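Local atomic coordinates of malate dehydrogenase (Porphyromonas gingivalis, PDB entry 3FI9), a protein that probably catalyses the NAD-dependent interconversion of malate and oxaloacetate. Residues F166-S171 / A193-T198; I273-E278 / A301-S306. One frame throughout, in Å; residues are numbered along the deposited sequence.

Interaction 1 of 2, residues F166-S171 / A193-T198; sequences FGIKQS and AKVNGT
V195 packs against both the aromatic ring of F166 and the terminal methyl of I168, and its two methyl branches carry most of this contact. From CB, which is directed at the 166-171 segment, the side chain divides. CG1 lies anti to the backbone N (chi1 172°) and reaches over the F166 ring, 3.7 Å above the ring plane and displaced toward the rim. Its line to the ring centroid leans 19° from the normal, a CH-pi contact made over the face, and the nearest ring carbon is CD2, at 3.8 Å from CG1. The same methyl also meets CD1 of I168, again at 3.8 Å. The second branch, CG2, touches F166 at CE2, 4.0 Å away. A beta-branched residue suits this place, because one methyl can lie over the ring face while the other reaches past the rim near CE2.

I168 extends its outer arm, with CD1 anti to CA (chi2 -177°), so that the methyl reaches V195 and also comes within 4.2 Å of CB of N196. The backbone on both sides is shaped to present these groups. G167, with positive phi, is the C-prime residue of a Schellman motif that ends the helix, and the chain turns there between F166 and I168. Opposite, V195 opens a type I' turn to T198, in which N196 and G197 both take positive phi, a conformation that asparagine and glycine adopt readily; V195 N donates to T198 O at 2.7 Å.

The contact therefore joins the C-terminal end of helix 153-166 to the hairpin of strands 194-195 and 198-199. L203 touches both F166 and V195, while strand 173-174 pairs with 194-195 and receives I168 on V173.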
loop_
_atom_site.group_PDB
_atom_site.type_symbol
_atom_site.label_atom_id
_atom_site.label_comp_id
_atom_site.label_asym_id
_atom_site.label_seq_id
_atom_site.Cartn_x
_atom_site.Cartn_y
_atom_site.Cartn_z
ATOM N N PHE A 166 0.821 27.652 4.225
ATOM C CA PHE A 166 1.703 28.532 3.436
ATOM C C PHE A 166 1.515 28.322 1.944
ATOM O O PHE A 166 2.030 29.071 1.132
ATOM C CB PHE A 166 3.160 28.337 3.848
ATOM C CG PHE A 166 3.503 28.999 5.172
ATOM C CD1 PHE A 166 3.666 30.386 5.251
ATOM C CD2 PHE A 166 3.621 28.249 6.329
ATOM C CE1 PHE A 166 3.984 31.017 6.467
ATOM C CE2 PHE A 166 3.945 28.866 7.561
ATOM C CZ PHE A 166 4.111 30.242 7.627
ATOM N N GLY A 167 0.718 27.317 1.595
ATOM C CA GLY A 167 0.445 27.034 0.200
ATOM C C GLY A 167 1.697 26.622 -0.545
ATOM O O GLY A 167 1.887 27.022 -1.691
ATOM N N ILE A 168 2.583 25.856 0.096
ATOM C CA ILE A 168 3.804 25.409 -0.575
ATOM C C ILE A 168 3.962 23.892 -0.590
ATOM O O ILE A 168 3.319 23.158 0.164
ATOM C CB ILE A 168 5.117 25.971 0.037
ATOM C CG1 ILE A 168 5.251 25.531 1.506
ATOM C CG2 ILE A 168 5.162 27.513 -0.096
ATOM C CD1 ILE A 168 6.473 26.113 2.155
ATOM N N LYS A 169 4.854 23.430 -1.433
ATOM C CA LYS A 169 5.111 21.995 -1.463
ATOM C C LYS A 169 5.573 21.443 -0.082
ATOM O O LYS A 169 6.490 21.981 0.567
ATOM C CB LYS A 169 6.139 21.681 -2.528
ATOM C CG LYS A 169 6.464 20.202 -2.617
ATOM C CD LYS A 169 7.356 19.895 -3.828
ATOM C CE LYS A 169 8.778 20.419 -3.618
ATOM N NZ LYS A 169 9.559 20.308 -4.890
ATOM N N GLN A 170 4.972 20.342 0.348
ATOM C CA GLN A 170 5.181 19.885 1.713
ATOM C C GLN A 170 6.632 19.718 2.158
ATOM O O GLN A 170 6.973 20.078 3.285
ATOM C CB GLN A 170 4.404 18.595 1.959
ATOM C CG GLN A 170 4.485 18.117 3.384
ATOM C CD GLN A 170 3.527 16.944 3.599
ATOM O OE1 GLN A 170 2.510 16.823 2.914
ATOM N NE2 GLN A 170 3.885 16.058 4.517
ATOM N N SER A 171 7.474 19.169 1.278
ATOM C CA SER A 171 8.886 18.884 1.580
ATOM C C SER A 171 9.673 20.141 1.876
ATOM O O SER A 171 10.769 20.064 2.390
ATOM C CB SER A 171 9.557 18.230 0.349
ATOM O OG SER A 171 9.644 16.842 0.525
ATOM N N ALA A 193 12.007 23.903 13.269
ATOM C CA ALA A 193 11.484 23.878 11.901
ATOM C C ALA A 193 11.792 25.119 11.053
ATOM O O ALA A 193 11.915 26.220 11.562
ATOM C CB ALA A 193 10.013 23.632 11.879
ATOM N N LYS A 194 11.859 24.910 9.741
ATOM C CA LYS A 194 11.948 26.013 8.780
ATOM C C LYS A 194 10.889 25.868 7.718
ATOM O O LYS A 194 10.548 24.755 7.323
ATOM C CB LYS A 194 13.295 25.966 8.081
ATOM C CG LYS A 194 14.421 26.500 8.901
ATOM C CD LYS A 194 15.757 26.205 8.221
ATOM C CE LYS A 194 16.871 26.808 9.077
ATOM N NZ LYS A 194 18.088 27.076 8.248
ATOM N N VAL A 195 10.416 26.995 7.206
ATOM C CA VAL A 195 9.423 26.973 6.165
ATOM C C VAL A 195 10.042 27.560 4.911
ATOM O O VAL A 195 10.177 28.784 4.803
ATOM C CB VAL A 195 8.206 27.811 6.577
ATOM C CG1 VAL A 195 7.249 27.946 5.411
ATOM C CG2 VAL A 195 7.526 27.199 7.832
ATOM N N ASN A 196 10.428 26.701 3.968
ATOM C CA ASN A 196 11.173 27.148 2.792
ATOM C C ASN A 196 12.389 27.987 3.188
ATOM O O ASN A 196 12.630 29.050 2.610
ATOM C CB ASN A 196 10.263 27.974 1.850
ATOM C CG ASN A 196 10.724 27.906 0.390
ATOM O OD1 ASN A 196 11.285 26.909 -0.031
ATOM N ND2 ASN A 196 10.505 28.986 -0.374
ATOM N N GLY A 197 13.143 27.524 4.185
ATOM C CA GLY A 197 14.355 28.213 4.615
ATOM C C GLY A 197 14.246 29.206 5.773
ATOM O O GLY A 197 15.225 29.453 6.499
ATOM N N THR A 198 13.072 29.767 5.962
ATOM C CA THR A 198 12.805 30.691 7.077
ATOM C C THR A 198 12.353 29.966 8.361
ATOM O O THR A 198 11.365 29.210 8.336
ATOM C CB THR A 198 11.660 31.605 6.696
ATOM O OG1 THR A 198 12.049 32.406 5.574
ATOM C CG2 THR A 198 11.237 32.480 7.852
#

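Interaction 2 of 2, residues I273-E278 / A301-S306; sequences IMMAME and AALKES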
loop_
_atom_site.group_PDB
_atom_site.type_symbol
_atom_site.label_atom_id
_atom_site.label_comp_id
_atom_site.label_asym_id
_atom_site.label_seq_id
_atom_site.Cartn_x
_atom_site.Cartn_y
_atom_site.Cartn_z
ATOM N N ILE A 273 10.644 5.980 31.425
ATOM C CA ILE A 273 9.486 6.281 30.593
ATOM C C ILE A 273 9.752 5.943 29.151
ATOM O O ILE A 273 10.919 5.740 28.759
ATOM C CB ILE A 273 9.126 7.811 30.719
ATOM C CG1 ILE A 273 7.689 8.070 30.302
ATOM C CG2 ILE A 273 10.144 8.685 29.940
ATOM C CD1 ILE A 273 6.672 7.549 31.360
ATOM N N MET A 274 8.699 5.870 28.339
ATOM C CA MET A 274 8.903 5.821 26.853
ATOM C C MET A 274 8.260 7.090 26.298
ATOM O O MET A 274 7.087 7.353 26.604
ATOM C CB MET A 274 8.137 4.663 26.223
ATOM C CG MET A 274 8.415 3.293 26.790
ATOM S SD MET A 274 9.815 2.530 25.893
ATOM C CE MET A 274 9.063 2.522 24.246
ATOM N N MET A 275 9.005 7.833 25.477
ATOM C CA MET A 275 8.554 9.109 24.908
ATOM C C MET A 275 9.007 9.197 23.460
ATOM O O MET A 275 10.037 8.634 23.133
ATOM C CB MET A 275 9.238 10.297 25.632
ATOM C CG MET A 275 8.536 10.723 26.881
ATOM S SD MET A 275 9.132 12.308 27.469
ATOM C CE MET A 275 10.839 11.979 27.594
ATOM N N ALA A 276 8.273 9.960 22.633
ATOM C CA ALA A 276 8.737 10.394 21.312
ATOM C C ALA A 276 9.935 11.311 21.524
ATOM O O ALA A 276 9.857 12.260 22.319
ATOM C CB ALA A 276 7.609 11.166 20.539
ATOM N N MET A 277 11.037 10.992 20.852
ATOM C CA MET A 277 12.313 11.645 21.071
ATOM C C MET A 277 13.005 11.921 19.746
ATOM O O MET A 277 12.573 11.446 18.701
ATOM C CB MET A 277 13.209 10.764 21.958
ATOM C CG MET A 277 12.830 10.753 23.446
ATOM S SD MET A 277 13.577 12.186 24.372
ATOM C CE MET A 277 12.533 13.494 23.849
ATOM N N GLU A 278 14.098 12.666 19.790
ATOM C CA GLU A 278 14.937 12.831 18.592
ATOM C C GLU A 278 15.850 11.633 18.447
ATOM O O GLU A 278 16.961 11.592 18.998
ATOM C CB GLU A 278 15.739 14.126 18.643
ATOM C CG GLU A 278 16.512 14.450 17.363
ATOM C CD GLU A 278 15.616 14.672 16.152
ATOM O OE1 GLU A 278 14.420 14.998 16.308
ATOM O OE2 GLU A 278 16.115 14.543 15.020
ATOM N N ALA A 301 10.188 22.735 28.920
ATOM C CA ALA A 301 9.144 22.757 29.980
ATOM C C ALA A 301 7.835 22.162 29.491
ATOM O O ALA A 301 7.077 21.535 30.252
ATOM C CB ALA A 301 8.954 24.190 30.519
ATOM N N ALA A 302 7.523 22.386 28.218
ATOM C CA ALA A 302 6.334 21.787 27.649
ATOM C C ALA A 302 6.516 20.266 27.602
ATOM O O ALA A 302 5.582 19.510 27.888
ATOM C CB ALA A 302 6.084 22.357 26.213
ATOM N N LEU A 303 7.725 19.838 27.245
ATOM C CA LEU A 303 8.108 18.414 27.228
ATOM C C LEU A 303 7.977 17.783 28.634
ATOM O O LEU A 303 7.499 16.655 28.782
ATOM C CB LEU A 303 9.533 18.246 26.694
ATOM C CG LEU A 303 10.031 16.803 26.494
ATOM C CD1 LEU A 303 9.130 16.058 25.515
ATOM C CD2 LEU A 303 11.474 16.720 26.007
ATOM N N LYS A 304 8.377 18.526 29.654
ATOM C CA LYS A 304 8.230 18.070 31.046
ATOM C C LYS A 304 6.750 17.890 31.405
ATOM O O LYS A 304 6.375 16.911 32.046
ATOM C CB LYS A 304 8.919 19.073 31.991
ATOM C CG LYS A 304 8.817 18.750 33.480
ATOM C CD LYS A 304 9.245 17.297 33.771
ATOM C CE LYS A 304 9.391 17.064 35.291
ATOM N NZ LYS A 304 9.883 15.692 35.635
ATOM N N GLU A 305 5.900 18.825 30.968
ATOM C CA GLU A 305 4.456 18.700 31.126
ATOM C C GLU A 305 3.916 17.390 30.519
ATOM O O GLU A 305 3.132 16.673 31.142
ATOM C CB GLU A 305 3.776 19.847 30.366
ATOM C CG GLU A 305 3.708 21.149 31.072
ATOM C CD GLU A 305 2.413 21.275 31.863
ATOM O OE1 GLU A 305 2.420 20.900 33.059
ATOM O OE2 GLU A 305 1.397 21.770 31.302
ATOM N N SER A 306 4.278 17.132 29.263
ATOM C CA SER A 306 3.927 15.883 28.592
ATOM C C SER A 306 4.491 14.672 29.397
ATOM O O SER A 306 3.768 13.671 29.682
ATOM C CB SER A 306 4.476 15.932 27.151
ATOM O OG SER A 306 4.205 14.750 26.441
#
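The strand 273-277 and the helical segment 301-306 stay well separated as backbones, the closest alpha carbons being those of M275 and S306 at 9.0 Å, and long apolar side chains from both bridge the interval. L303 faces the strand and divides its two methyls between two methionines. CD1 lies 4.2 Å from the sulfur SD of M275, whereas CD2 meets the terminal methyl CE of M277 at 4.0 Å. With its CG anti to the backbone N (chi1 -175°), the leucine projects from the helix far enough to place its forked end against both.

M275 points its CB at the helix and runs out nearly straight through chi2 (-167°), bringing its sulfur to L303. M277 leaves the strand on a less direct course; bends at chi2 and chi3 fold its chain so that CE reaches L303, the two side chains crossing at about a right angle. Unbranched and flexible, methionine suits both positions, since its chain can run straight or fold and still bring an apolar end to L303. All three residues are buried, and no hydrogen bond links the segments.

Strand 273-277 is the outermost strand of the mixed sheet within this chain, pairing antiparallel with 261-267, and helix 297-319 packs against it. F270 and V265 help to fill the interface: M275 touches both, L303 rests on F270 and M277 on V265. I291 meets M277 and L303, while the OG of S306, one turn along the helix, is hydrogen-bonded to G181 N and Q185 O, which flank the predicted proton acceptor H182 in sequence.

Both contacts lie in the range of the family's alpha/beta C-terminal domain, and along the chain they follow in series, neither nested nor crossed. Coming from the N terminus, the chain leaves helix 153-166, passes through strands 173-174, 178-180 and 186-188, and returns at the turn after 194-195, where interaction 1 closes the first loop, tying the end of that helix to the small antiparallel sheet. Helices 211-222, 224-232 and 238-251 intervene before strand 273-277. The chain then runs through strands 279-282 and 285-288, and interaction 2 closes a second loop when helix 297-319 comes back against the large mixed sheet. Interactions 1 and 2 do not touch.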